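Local coordinates for D-isomer specific 2-hydroxyacid dehydrogenase NAD-binding (Xanthobacter autotrophicus, PDB 4XA8), which binds NADPH and is probably an oxidoreductase of the D-isomer specific 2-hydroxyacid dehydrogenase family, at residues R171-T176 with L189-G194. Numbering follows the deposited sequence.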
ATOM      1  N   ARG A 171     -15.164  -3.431  -9.492  1.00 23.72           N
ATOM      2  CA  ARG A 171     -16.072  -2.917 -10.500  1.00 24.83           C
ATOM      3  C   ARG A 171     -15.419  -1.756 -11.193  1.00 22.73           C
ATOM      4  O   ARG A 171     -14.555  -1.130 -10.625  1.00 21.99           O
ATOM      5  CB  ARG A 171     -17.467  -2.573  -9.892  1.00 26.52           C
ATOM      6  CG  ARG A 171     -17.415  -1.856  -8.545  1.00 29.26           C
ATOM      7  CD  ARG A 171     -18.769  -1.346  -8.009  1.00 31.74           C
ATOM      8  NE  ARG A 171     -19.644  -2.460  -7.835  1.00 30.72           N
ATOM      9  CZ  ARG A 171     -20.956  -2.468  -7.801  1.00 32.13           C
ATOM     10  NH1 ARG A 171     -21.730  -1.368  -7.824  1.00 30.78           N
ATOM     11  NH2 ARG A 171     -21.507  -3.649  -7.690  1.00 31.31           N
ATOM     12  N   GLY A 172     -15.851  -1.442 -12.412  1.00 22.18           N
ATOM     13  CA  GLY A 172     -15.384  -0.263 -13.076  1.00 23.10           C
ATOM     14  C   GLY A 172     -16.549   0.439 -13.767  1.00 23.87           C
ATOM     15  O   GLY A 172     -17.584  -0.192 -14.098  1.00 24.58           O
ATOM     16  N   TRP A 173     -16.329   1.712 -14.033  1.00 23.49           N
ATOM     17  CA  TRP A 173     -17.265   2.561 -14.758  1.00 24.27           C
ATOM     18  C   TRP A 173     -16.588   3.287 -15.872  1.00 25.36           C
ATOM     19  O   TRP A 173     -15.475   3.823 -15.728  1.00 24.35           O
ATOM     20  CB  TRP A 173     -17.955   3.578 -13.819  1.00 24.43           C
ATOM     21  CG  TRP A 173     -18.992   4.356 -14.542  1.00 25.59           C
ATOM     22  CD1 TRP A 173     -20.305   4.020 -14.699  1.00 26.31           C
ATOM     23  CD2 TRP A 173     -18.804   5.577 -15.285  1.00 27.28           C
ATOM     24  NE1 TRP A 173     -20.948   4.951 -15.443  1.00 27.52           N
ATOM     25  CE2 TRP A 173     -20.071   5.922 -15.830  1.00 28.46           C
ATOM     26  CE3 TRP A 173     -17.704   6.406 -15.531  1.00 27.50           C
ATOM     27  CZ2 TRP A 173     -20.276   7.059 -16.654  1.00 30.77           C
ATOM     28  CZ3 TRP A 173     -17.903   7.572 -16.345  1.00 30.11           C
ATOM     29  CH2 TRP A 173     -19.181   7.887 -16.880  1.00 31.38           C
ATOM     30  N   SER A 174     -17.269   3.342 -17.004  1.00 27.06           N
ATOM     31  CA  SER A 174     -16.760   4.100 -18.127  1.00 29.46           C
ATOM     32  C   SER A 174     -17.941   4.680 -18.868  1.00 30.55           C
ATOM     33  O   SER A 174     -19.050   4.243 -18.700  1.00 28.60           O
ATOM     34  CB  SER A 174     -15.973   3.188 -19.063  1.00 31.50           C
ATOM     35  OG  SER A 174     -15.516   3.981 -20.178  1.00 37.34           O
ATOM     36  N   ARG A 175     -17.699   5.711 -19.654  1.00 33.62           N
ATOM     37  CA  ARG A 175     -18.760   6.287 -20.472  1.00 36.59           C
ATOM     38  C   ARG A 175     -19.222   5.253 -21.507  1.00 38.50           C
ATOM     39  O   ARG A 175     -20.394   5.199 -21.818  1.00 40.06           O
ATOM     40  CB  ARG A 175     -18.258   7.553 -21.169  1.00 38.87           C
ATOM     41  N   THR A 176     -18.307   4.395 -21.995  1.00 38.21           N
ATOM     42  CA  THR A 176     -18.615   3.484 -23.104  1.00 39.89           C
ATOM     43  C   THR A 176     -18.370   2.024 -22.669  1.00 38.96           C
ATOM     44  O   THR A 176     -17.684   1.793 -21.689  1.00 36.22           O
ATOM     45  CB  THR A 176     -17.787   3.865 -24.348  1.00 41.89           C
ATOM     46  OG1 THR A 176     -16.401   3.787 -24.053  1.00 44.31           O
ATOM     47  CG2 THR A 176     -18.054   5.293 -24.735  1.00 43.81           C
ATOM     48  N   LEU A 189     -23.859   7.272 -18.169  1.00 32.77           N
ATOM     49  CA  LEU A 189     -24.261   8.088 -17.037  1.00 34.34           C
ATOM     50  C   LEU A 189     -25.431   7.486 -16.237  1.00 32.82           C
ATOM     51  O   LEU A 189     -25.474   7.617 -14.996  1.00 34.41           O
ATOM     52  CB  LEU A 189     -24.598   9.524 -17.461  1.00 37.87           C
ATOM     53  CG  LEU A 189     -23.335  10.305 -17.892  1.00 40.02           C
ATOM     54  CD1 LEU A 189     -23.757  11.615 -18.518  1.00 44.20           C
ATOM     55  CD2 LEU A 189     -22.361  10.545 -16.748  1.00 41.19           C
ATOM     56  N   GLU A 190     -26.334   6.808 -16.919  1.00 32.88           N
ATOM     57  CA  GLU A 190     -27.485   6.200 -16.272  1.00 35.42           C
ATOM     58  C   GLU A 190     -27.073   5.118 -15.261  1.00 33.19           C
ATOM     59  O   GLU A 190     -27.803   4.868 -14.297  1.00 32.66           O
ATOM     60  CB  GLU A 190     -28.385   5.591 -17.374  1.00 41.74           C
ATOM     61  CG  GLU A 190     -29.799   5.207 -16.967  1.00 48.65           C
ATOM     62  CD  GLU A 190     -30.865   5.462 -18.061  1.00 54.29           C
ATOM     63  OE1 GLU A 190     -31.023   6.615 -18.526  1.00 64.46           O
ATOM     64  OE2 GLU A 190     -31.591   4.522 -18.432  1.00 58.33           O
ATOM     65  N   ALA A 191     -25.931   4.462 -15.510  1.00 30.75           N
ATOM     66  CA  ALA A 191     -25.400   3.419 -14.642  1.00 30.98           C
ATOM     67  C   ALA A 191     -24.549   3.940 -13.490  1.00 29.63           C
ATOM     68  O   ALA A 191     -24.182   3.186 -12.592  1.00 28.22           O
ATOM     69  CB  ALA A 191     -24.601   2.393 -15.458  1.00 32.41           C
ATOM     70  N   LEU A 192     -24.268   5.239 -13.470  1.00 31.56           N
ATOM     71  CA  LEU A 192     -23.387   5.780 -12.469  1.00 31.18           C
ATOM     72  C   LEU A 192     -23.930   5.703 -11.036  1.00 30.14           C
ATOM     73  O   LEU A 192     -23.201   5.316 -10.127  1.00 29.70           O
ATOM     74  CB  LEU A 192     -22.999   7.207 -12.894  1.00 33.41           C
ATOM     75  CG  LEU A 192     -21.908   7.921 -12.171  1.00 36.75           C
ATOM     76  CD1 LEU A 192     -20.617   7.115 -12.245  1.00 35.82           C
ATOM     77  CD2 LEU A 192     -21.799   9.339 -12.792  1.00 40.15           C
ATOM     78  N   PRO A 193     -25.208   5.991 -10.816  1.00 31.23           N
ATOM     79  CA  PRO A 193     -25.689   5.822  -9.453  1.00 31.79           C
ATOM     80  C   PRO A 193     -25.590   4.409  -8.899  1.00 30.20           C
ATOM     81  O   PRO A 193     -25.119   4.262  -7.795  1.00 29.92           O
ATOM     82  CB  PRO A 193     -27.152   6.273  -9.531  1.00 34.72           C
ATOM     83  CG  PRO A 193     -27.150   7.269 -10.627  1.00 35.08           C
ATOM     84  CD  PRO A 193     -26.225   6.657 -11.650  1.00 33.76           C
ATOM     85  N   GLY A 194     -25.983   3.389  -9.664  1.00 29.95           N
ATOM     86  CA  GLY A 194     -25.884   2.009  -9.173  1.00 28.76           C
ATOM     87  C   GLY A 194     -24.415   1.586  -9.003  1.00 26.41           C
ATOM     88  O   GLY A 194     -24.078   0.868  -8.061  1.00 26.72           O
TER
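Leu192 sets its CD1 methyl squarely over the five-membered ring of Trp173, 3.7 Å from the ring centroid and only 4° off the normal, a clean CH-pi contact. With CG anti to the backbone N (chi1 -175°), the indole, which already heads toward 189-194, turns this face to Leu192, whose side chain crosses it at about a right angle. The six-membered ring presents its rim to Leu189: Trp173 CZ2 sits 3.9 Å from Leu189 N, near the ring plane, and 4.1 Å from Leu189 CD2. Trp173 NE1 hydrogen-bonds Gly188 O, which helps hold the indole's rotation. Cut back to an alanine, Trp173 would probably leave a gap beside Leu192 CD1 and Gly188 O without this donor. Against this buried indole-leucine packing, Leu189 and Gly194 are exposed. Buried Arg171 brings NH1 within 3.3 Å of Gly194 O, at the guanidinium edge, while its clear hydrogen bond goes to Phe195 O. Arg175 and Thr176, NADPH-binding residues though none is bound to this chain, follow the strand. The contact joins strand 169-174 of the Rossmann-type parallel sheet, flanked by strands 146-150 and 184-187, to helix 192-197 and the residues leading into it, with helix 218-223 touching Leu192 through Arg220.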